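Local coordinates for coelenterazine-binding protein with bound coelenterazine (Renilla muelleri, PDB 2HPS) that binds the luciferin coelenterazine and, very probably, makes it available to luciferase and oxygen only once calcium is bound, at residues Arg58-Arg63 and Val101-Ile106; Val41-Ile46 and Lys125-Ala130. All coordinates share one frame; numbering follows the deposited sequence. Where two conformers were deposited one is given.

Both contacts pair a helix of the first two EF-hands with a helix of the third, and both reach the coelenterazine pocket. Interaction 1 packs helix 51-68 against helix 102-111, and interaction 2 packs helix 33-47 against helix 121-131; their centres lie about 15 Å apart. Along the chain the first is nested within the loop closed by the second. They meet directly where Phe61 CZ packs on Ile43 CD1 at 3.5 Å, joining the consecutive helices 33-47 and 51-68. Phe61 and Gln103 from interaction 1 touch the bound c2-hydroxy-coelenterazine, as do Phe127 and Leu128 from interaction 2, while Tyr36, hydrogen-bonded to Gln103, also bonds to the ligand.

Interaction 1 of 2, residues Arg58-Arg63 and Val101-Ile106; sequences RQEFLR and VIQSLI
Glu60 turns from helix 51-68 toward Ile102, Gln103 and Ile106. CB lies against Ile106 CD1 at 4.0 Å; CG, anti to the backbone N (chi1 -178°), rests beside CA and CB of Gln103. A bend at chi2 (59°) then brings the carboxylate beside Ile102, with CD 4.0 Å from Ile102 CG2. At the tip, OE2 reaches helix 102-111 through a water that lies 2.7 Å from Glu60 OE2 and accepts from Gln103 N at 2.9 Å. Arg63, one turn on, grips the same carboxylate side-on in a two-bonded salt bridge: NE to Glu60 OE1 at 2.9 Å, NH2 to Glu60 OE2 at 2.8 Å. Both oxygens are met on the syn side but from somewhat out of the carboxylate plane, while they lie close to the guanidinium plane, and the double grip restrains rotation of the carboxylate. The two helix segments run roughly antiparallel, their axes 10.2 Å apart at closest approach, where the second EF-hand packs against the entering helix of the third. Next to Glu60, Phe61 offers a ring face to the extended side chain of Gln103. Gln103 NE2 sits 3.2 Å above the centre of that ring, with the amide plane turned 76° from it. This NE2 is hydrogen-bonded to the hydroxyl of Tyr36, whose ring also meets Phe61 beside the bound coelenterazine.

Interaction 2 of 2, residues Val41-Ile46 and Lys125-Ala130; sequences VRIAKI and KAFLQA. With CTZ (c2-hydroxy-coelenterazine), chain B.
Ile46 overlaps the methyl of Ala130, its CB only 3.5 Å from Ala130 CB, tighter than usual for two carbons. This is the meeting of two exiting EF-hand helices, 33-47 of the first hand and 121-131 of the third, whose segments cross at 146° with their axes 9.5 Å apart. The small side chain of Ala130 probably allows this tight contact. Ile46 CG1 and CD1 extend past this methyl to the carbonyl oxygen of Ala126, while CG2 lies 3.9 Å from Phe127 CD1. Deeper in, chi1 of 177° swings the Phe127 ring between Ile43 and the ligand: its CZ is 3.9 Å from Ile43 CG1, and its CE2 packs at 3.8 Å on C29, in a phenyl ring of the coelenterazine. Replacing Phe127 with an alanine would probably open a gap between Ile43, Ile46 and the ligand, leaving this phenyl ring less firmly packed. Met107, Cys110 and Ile111 of helix 102-111 also touch this phenylalanine. Leu128, the next residue, places CD1 3.7 Å from C6 of the coelenterazine. At the other end of the contact, Arg42 passes Ala130 with its CD 3.5 Å from Ala130 O, and its NH1 donates a hydrogen bond to the carbonyl oxygen of Val131.

Interaction 1 of 2, residues Arg58-Arg63 and Val101-Ile106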
loop_
_atom_site.group_PDB
_atom_site.type_symbol
_atom_site.label_atom_id
_atom_site.label_comp_id
_atom_site.label_asym_id
_atom_site.label_seq_id
_atom_site.Cartn_x
_atom_site.Cartn_y
_atom_site.Cartn_z
ATOM N N ARG A 58 -5.104 -12.120 -4.869
ATOM C CA ARG A 58 -4.404 -12.038 -6.164
ATOM C C ARG A 58 -5.203 -11.258 -7.229
ATOM O O ARG A 58 -4.658 -10.405 -7.924
ATOM C CB ARG A 58 -4.022 -13.441 -6.665
ATOM C CG ARG A 58 -2.801 -13.454 -7.602
ATOM C CD ARG A 58 -2.518 -14.859 -8.178
ATOM N NE ARG A 58 -3.658 -15.383 -8.947
ATOM C CZ ARG A 58 -3.783 -15.305 -10.269
ATOM N NH1 ARG A 58 -2.826 -14.739 -11.013
ATOM N NH2 ARG A 58 -4.867 -15.802 -10.858
ATOM N N GLN A 59 -6.496 -11.555 -7.362
ATOM C CA GLN A 59 -7.320 -10.897 -8.358
ATOM C C GLN A 59 -7.414 -9.383 -8.117
ATOM O O GLN A 59 -7.405 -8.605 -9.069
ATOM C CB GLN A 59 -8.708 -11.543 -8.409
ATOM C CG GLN A 59 -8.687 -12.924 -9.081
ATOM C CD GLN A 59 -8.241 -12.873 -10.541
ATOM O OE1 GLN A 59 -8.567 -11.936 -11.272
ATOM N NE2 GLN A 59 -7.483 -13.885 -10.966
ATOM N N GLU A 60 -7.455 -8.982 -6.848
ATOM C CA GLU A 60 -7.541 -7.546 -6.552
ATOM C C GLU A 60 -6.222 -6.887 -6.929
ATOM O O GLU A 60 -6.214 -5.820 -7.560
ATOM C CB GLU A 60 -7.926 -7.266 -5.092
ATOM C CG GLU A 60 -8.067 -5.756 -4.758
ATOM C CD GLU A 60 -9.130 -4.990 -5.590
ATOM O OE1 GLU A 60 -9.943 -5.585 -6.358
ATOM O OE2 GLU A 60 -9.149 -3.744 -5.483
ATOM N N PHE A 61 -5.109 -7.534 -6.589
ATOM C CA PHE A 61 -3.810 -7.023 -7.041
ATOM C C PHE A 61 -3.689 -6.928 -8.561
ATOM O O PHE A 61 -3.123 -5.973 -9.083
ATOM C CB PHE A 61 -2.647 -7.810 -6.427
ATOM C CG PHE A 61 -2.239 -7.297 -5.070
ATOM C CD1 PHE A 61 -3.081 -7.461 -3.972
ATOM C CD2 PHE A 61 -1.028 -6.625 -4.906
ATOM C CE1 PHE A 61 -2.712 -6.956 -2.691
ATOM C CE2 PHE A 61 -0.655 -6.114 -3.658
ATOM C CZ PHE A 61 -1.494 -6.290 -2.544
ATOM N N LEU A 62 -4.232 -7.911 -9.283
ATOM C CA LEU A 62 -4.193 -7.854 -10.739
ATOM C C LEU A 62 -5.034 -6.704 -11.269
ATOM O O LEU A 62 -4.652 -6.045 -12.228
ATOM C CB LEU A 62 -4.661 -9.181 -11.352
ATOM C CG LEU A 62 -3.735 -10.379 -11.140
ATOM C CD1 LEU A 62 -4.448 -11.627 -11.672
ATOM C CD2 LEU A 62 -2.368 -10.196 -11.796
ATOM N N ARG A 63 -6.179 -6.457 -10.634
ATOM C CA ARG A 63 -7.061 -5.365 -11.036
ATOM C C ARG A 63 -6.342 -4.012 -10.927
ATOM O O ARG A 63 -6.394 -3.176 -11.841
ATOM C CB ARG A 63 -8.337 -5.378 -10.185
ATOM C CG ARG A 63 -9.441 -4.446 -10.754
ATOM C CD ARG A 63 -10.683 -4.482 -9.843
ATOM N NE ARG A 63 -10.452 -3.767 -8.587
ATOM C CZ ARG A 63 -10.535 -2.445 -8.451
ATOM N NH1 ARG A 63 -10.846 -1.678 -9.493
ATOM N NH2 ARG A 63 -10.286 -1.888 -7.275
ATOM N N VAL A 101 -9.853 1.765 -2.182
ATOM C CA VAL A 101 -9.310 1.355 -0.875
ATOM C C VAL A 101 -9.560 -0.110 -0.537
ATOM O O VAL A 101 -9.117 -0.611 0.500
ATOM C CB VAL A 101 -9.799 2.272 0.268
ATOM C CG1 VAL A 101 -9.403 3.724 -0.036
ATOM C CG2 VAL A 101 -11.317 2.139 0.486
ATOM N N ILE A 102 -10.279 -0.794 -1.423
ATOM C CA ILE A 102 -10.558 -2.216 -1.243
ATOM C C ILE A 102 -9.293 -3.055 -1.038
ATOM O O ILE A 102 -9.242 -3.909 -0.151
ATOM C CB ILE A 102 -11.469 -2.721 -2.403
ATOM C CG1 ILE A 102 -12.852 -2.062 -2.285
ATOM C CG2 ILE A 102 -11.525 -4.236 -2.465
ATOM C CD1 ILE A 102 -13.712 -2.534 -1.073
ATOM N N GLN A 103 -8.258 -2.789 -1.827
ATOM C CA GLN A 103 -6.996 -3.481 -1.675
ATOM C C GLN A 103 -6.432 -3.327 -0.252
ATOM O O GLN A 103 -5.998 -4.304 0.375
ATOM C CB GLN A 103 -6.021 -2.923 -2.702
ATOM C CG GLN A 103 -4.774 -3.716 -2.907
ATOM C CD GLN A 103 -3.844 -3.016 -3.894
ATOM O OE1 GLN A 103 -3.981 -1.811 -4.166
ATOM N NE2 GLN A 103 -2.913 -3.768 -4.449
ATOM N N SER A 104 -6.465 -2.102 0.272
ATOM C CA SER A 104 -5.937 -1.840 1.599
ATOM C C SER A 104 -6.795 -2.488 2.682
ATOM O O SER A 104 -6.279 -2.918 3.698
ATOM C CB SER A 104 -5.822 -0.336 1.837
ATOM O OG SER A 104 -4.778 0.226 1.049
ATOM N N LEU A 105 -8.114 -2.529 2.472
ATOM C CA LEU A 105 -9.018 -3.185 3.425
ATOM C C LEU A 105 -8.839 -4.706 3.439
ATOM O O LEU A 105 -8.956 -5.347 4.499
ATOM C CB LEU A 105 -10.477 -2.803 3.144
ATOM C CG LEU A 105 -10.816 -1.346 3.514
ATOM C CD1 LEU A 105 -12.220 -0.938 3.062
ATOM C CD2 LEU A 105 -10.620 -1.074 5.026
ATOM N N ILE A 106 -8.542 -5.284 2.272
ATOM C CA ILE A 106 -8.129 -6.695 2.218
ATOM C C ILE A 106 -6.871 -6.911 3.058
ATOM O O ILE A 106 -6.824 -7.832 3.890
ATOM C CB ILE A 106 -7.932 -7.194 0.767
ATOM C CG1 ILE A 106 -9.290 -7.252 0.058
ATOM C CG2 ILE A 106 -7.197 -8.567 0.731
ATOM C CD1 ILE A 106 -9.200 -7.753 -1.376
HETATM O O HOH W 1 -8.597 -1.370 -4.350
#

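Interaction 2 of 2, residues Val41-Ile46 and Lys125-Ala130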
loop_
_atom_site.group_PDB
_atom_site.type_symbol
_atom_site.label_atom_id
_atom_site.label_comp_id
_atom_site.label_asym_id
_atom_site.label_seq_id
_atom_site.Cartn_x
_atom_site.Cartn_y
_atom_site.Cartn_z
ATOM N N VAL A 41 1.085 -12.931 -2.987
ATOM C CA VAL A 41 1.501 -14.251 -2.491
ATOM C C VAL A 41 2.065 -14.179 -1.057
ATOM O O VAL A 41 1.783 -15.036 -0.207
ATOM C CB VAL A 41 2.528 -14.913 -3.450
ATOM C CG1 VAL A 41 3.220 -16.106 -2.776
ATOM C CG2 VAL A 41 1.835 -15.339 -4.752
ATOM N N ARG A 42 2.871 -13.155 -0.787
ATOM C CA ARG A 42 3.396 -12.976 0.558
ATOM C C ARG A 42 2.262 -12.706 1.560
ATOM O O ARG A 42 2.298 -13.201 2.697
ATOM C CB ARG A 42 4.450 -11.866 0.564
ATOM C CG ARG A 42 5.754 -12.272 -0.172
ATOM C CD ARG A 42 6.742 -11.117 -0.068
ATOM N NE ARG A 42 8.056 -11.444 -0.627
ATOM C CZ ARG A 42 9.010 -10.536 -0.790
ATOM N NH1 ARG A 42 8.764 -9.278 -0.443
ATOM N NH2 ARG A 42 10.196 -10.876 -1.303
ATOM N N ILE A 43 1.266 -11.927 1.122
ATOM C CA ILE A 43 0.097 -11.597 1.953
ATOM C C ILE A 43 -0.654 -12.885 2.318
ATOM O O ILE A 43 -0.950 -13.143 3.489
ATOM C CB ILE A 43 -0.835 -10.572 1.247
ATOM C CG1 ILE A 43 -0.197 -9.181 1.254
ATOM C CG2 ILE A 43 -2.233 -10.520 1.930
ATOM C CD1 ILE A 43 -0.826 -8.189 0.285
ATOM N N ALA A 44 -0.917 -13.713 1.312
ATOM C CA ALA A 44 -1.655 -14.968 1.520
ATOM C C ALA A 44 -0.917 -15.906 2.493
ATOM O O ALA A 44 -1.533 -16.584 3.327
ATOM C CB ALA A 44 -1.882 -15.653 0.174
ATOM N N LYS A 45 0.401 -15.952 2.382
ATOM C CA LYS A 45 1.208 -16.828 3.239
ATOM C C LYS A 45 1.153 -16.417 4.714
ATOM O O LYS A 45 0.879 -17.251 5.587
ATOM C CB LYS A 45 2.656 -16.878 2.736
ATOM C CG LYS A 45 3.532 -17.897 3.459
ATOM C CD LYS A 45 4.887 -18.028 2.739
ATOM C CE LYS A 45 5.564 -19.364 3.006
ATOM N NZ LYS A 45 6.793 -19.464 2.145
ATOM N N ILE A 46 1.396 -15.142 5.006
ATOM C CA ILE A 46 1.440 -14.701 6.401
ATOM C C ILE A 46 0.040 -14.800 7.038
ATOM O O ILE A 46 -0.082 -15.166 8.203
ATOM C CB ILE A 46 2.061 -13.270 6.557
ATOM C CG1 ILE A 46 2.234 -12.894 8.034
ATOM C CG2 ILE A 46 1.238 -12.211 5.819
ATOM C CD1 ILE A 46 3.288 -13.694 8.758
ATOM N N LYS A 125 3.489 -5.715 12.848
ATOM C CA LYS A 125 4.905 -5.984 12.539
ATOM C C LYS A 125 5.100 -7.296 11.762
ATOM O O LYS A 125 5.878 -7.332 10.790
ATOM C CB LYS A 125 5.731 -5.975 13.829
ATOM C CG LYS A 125 7.241 -6.180 13.662
ATOM C CD LYS A 125 7.930 -6.169 15.047
ATOM C CE LYS A 125 9.425 -6.515 14.979
ATOM N NZ LYS A 125 9.653 -7.965 14.627
ATOM N N ALA A 126 4.398 -8.357 12.170
ATOM C CA ALA A 126 4.492 -9.658 11.484
ATOM C C ALA A 126 4.038 -9.539 10.035
ATOM O O ALA A 126 4.686 -10.075 9.114
ATOM C CB ALA A 126 3.670 -10.725 12.213
ATOM N N PHE A 127 2.941 -8.811 9.829
ATOM C CA PHE A 127 2.415 -8.614 8.479
ATOM C C PHE A 127 3.363 -7.772 7.613
ATOM O O PHE A 127 3.725 -8.153 6.492
ATOM C CB PHE A 127 1.008 -8.001 8.506
ATOM C CG PHE A 127 0.460 -7.708 7.133
ATOM C CD1 PHE A 127 -0.267 -8.672 6.443
ATOM C CD2 PHE A 127 0.708 -6.482 6.516
ATOM C CE1 PHE A 127 -0.753 -8.412 5.167
ATOM C CE2 PHE A 127 0.220 -6.208 5.243
ATOM C CZ PHE A 127 -0.505 -7.185 4.570
ATOM N N LEU A 128 3.779 -6.632 8.147
ATOM C CA LEU A 128 4.623 -5.722 7.399
ATOM C C LEU A 128 5.969 -6.354 7.030
ATOM O O LEU A 128 6.469 -6.155 5.927
ATOM C CB LEU A 128 4.823 -4.423 8.180
ATOM C CG LEU A 128 5.624 -3.366 7.440
ATOM C CD1 LEU A 128 4.997 -3.056 6.058
ATOM C CD2 LEU A 128 5.696 -2.103 8.304
ATOM N N GLN A 129 6.545 -7.131 7.950
ATOM C CA GLN A 129 7.826 -7.790 7.671
ATOM C C GLN A 129 7.690 -9.043 6.796
ATOM O O GLN A 129 8.687 -9.545 6.266
ATOM C CB GLN A 129 8.558 -8.091 8.965
ATOM C CG GLN A 129 9.008 -6.791 9.655
ATOM C CD GLN A 129 9.823 -7.065 10.895
ATOM O OE1 GLN A 129 9.468 -7.940 11.685
ATOM N NE2 GLN A 129 10.924 -6.336 11.064
ATOM N N ALA A 130 6.473 -9.552 6.657
ATOM C CA ALA A 130 6.214 -10.613 5.680
ATOM C C ALA A 130 6.146 -10.024 4.279
ATOM O O ALA A 130 6.766 -10.549 3.349
ATOM C CB ALA A 130 4.935 -11.378 6.024
HETATM N N1 CTZ B . 2.833 -2.208 1.585
HETATM C C2 CTZ B . 3.596 -3.048 0.834
HETATM C C3 CTZ B . 4.958 -2.719 1.261
HETATM N N4 CTZ B . 4.953 -1.772 2.195
HETATM C C5 CTZ B . 5.959 -1.167 2.860
HETATM C C6 CTZ B . 5.644 -0.167 3.784
HETATM N N7 CTZ B . 4.362 0.186 4.021
HETATM C C8 CTZ B . 3.333 -0.409 3.379
HETATM C C9 CTZ B . 3.658 -1.455 2.381
HETATM C C10 CTZ B . 3.105 -4.044 -0.190
HETATM C C11 CTZ B . 2.435 -3.247 -1.280
HETATM C C12 CTZ B . 1.057 -3.353 -1.460
HETATM C C13 CTZ B . 0.405 -2.622 -2.446
HETATM C C14 CTZ B . 1.164 -1.778 -3.263
HETATM C C15 CTZ B . 2.550 -1.657 -3.084
HETATM C C16 CTZ B . 3.192 -2.396 -2.087
HETATM O O17 CTZ B . 0.531 -1.060 -4.224
HETATM O O18 CTZ B . 6.045 -3.252 0.809
HETATM C C19 CTZ B . 6.736 0.484 4.543
HETATM C C20 CTZ B . 7.983 0.733 3.966
HETATM C C21 CTZ B . 8.992 1.336 4.714
HETATM C C22 CTZ B . 8.763 1.679 6.054
HETATM C C23 CTZ B . 7.533 1.424 6.644
HETATM C C24 CTZ B . 6.518 0.822 5.891
HETATM O O25 CTZ B . 9.770 2.261 6.761
HETATM C C26 CTZ B . 1.881 -0.025 3.598
HETATM C C27 CTZ B . 1.347 -0.785 4.784
HETATM C C28 CTZ B . 0.349 -1.748 4.640
HETATM C C29 CTZ B . -0.117 -2.423 5.769
HETATM C C30 CTZ B . 0.431 -2.140 7.030
HETATM C C31 CTZ B . 1.418 -1.166 7.173
HETATM C C32 CTZ B . 1.873 -0.481 6.044
#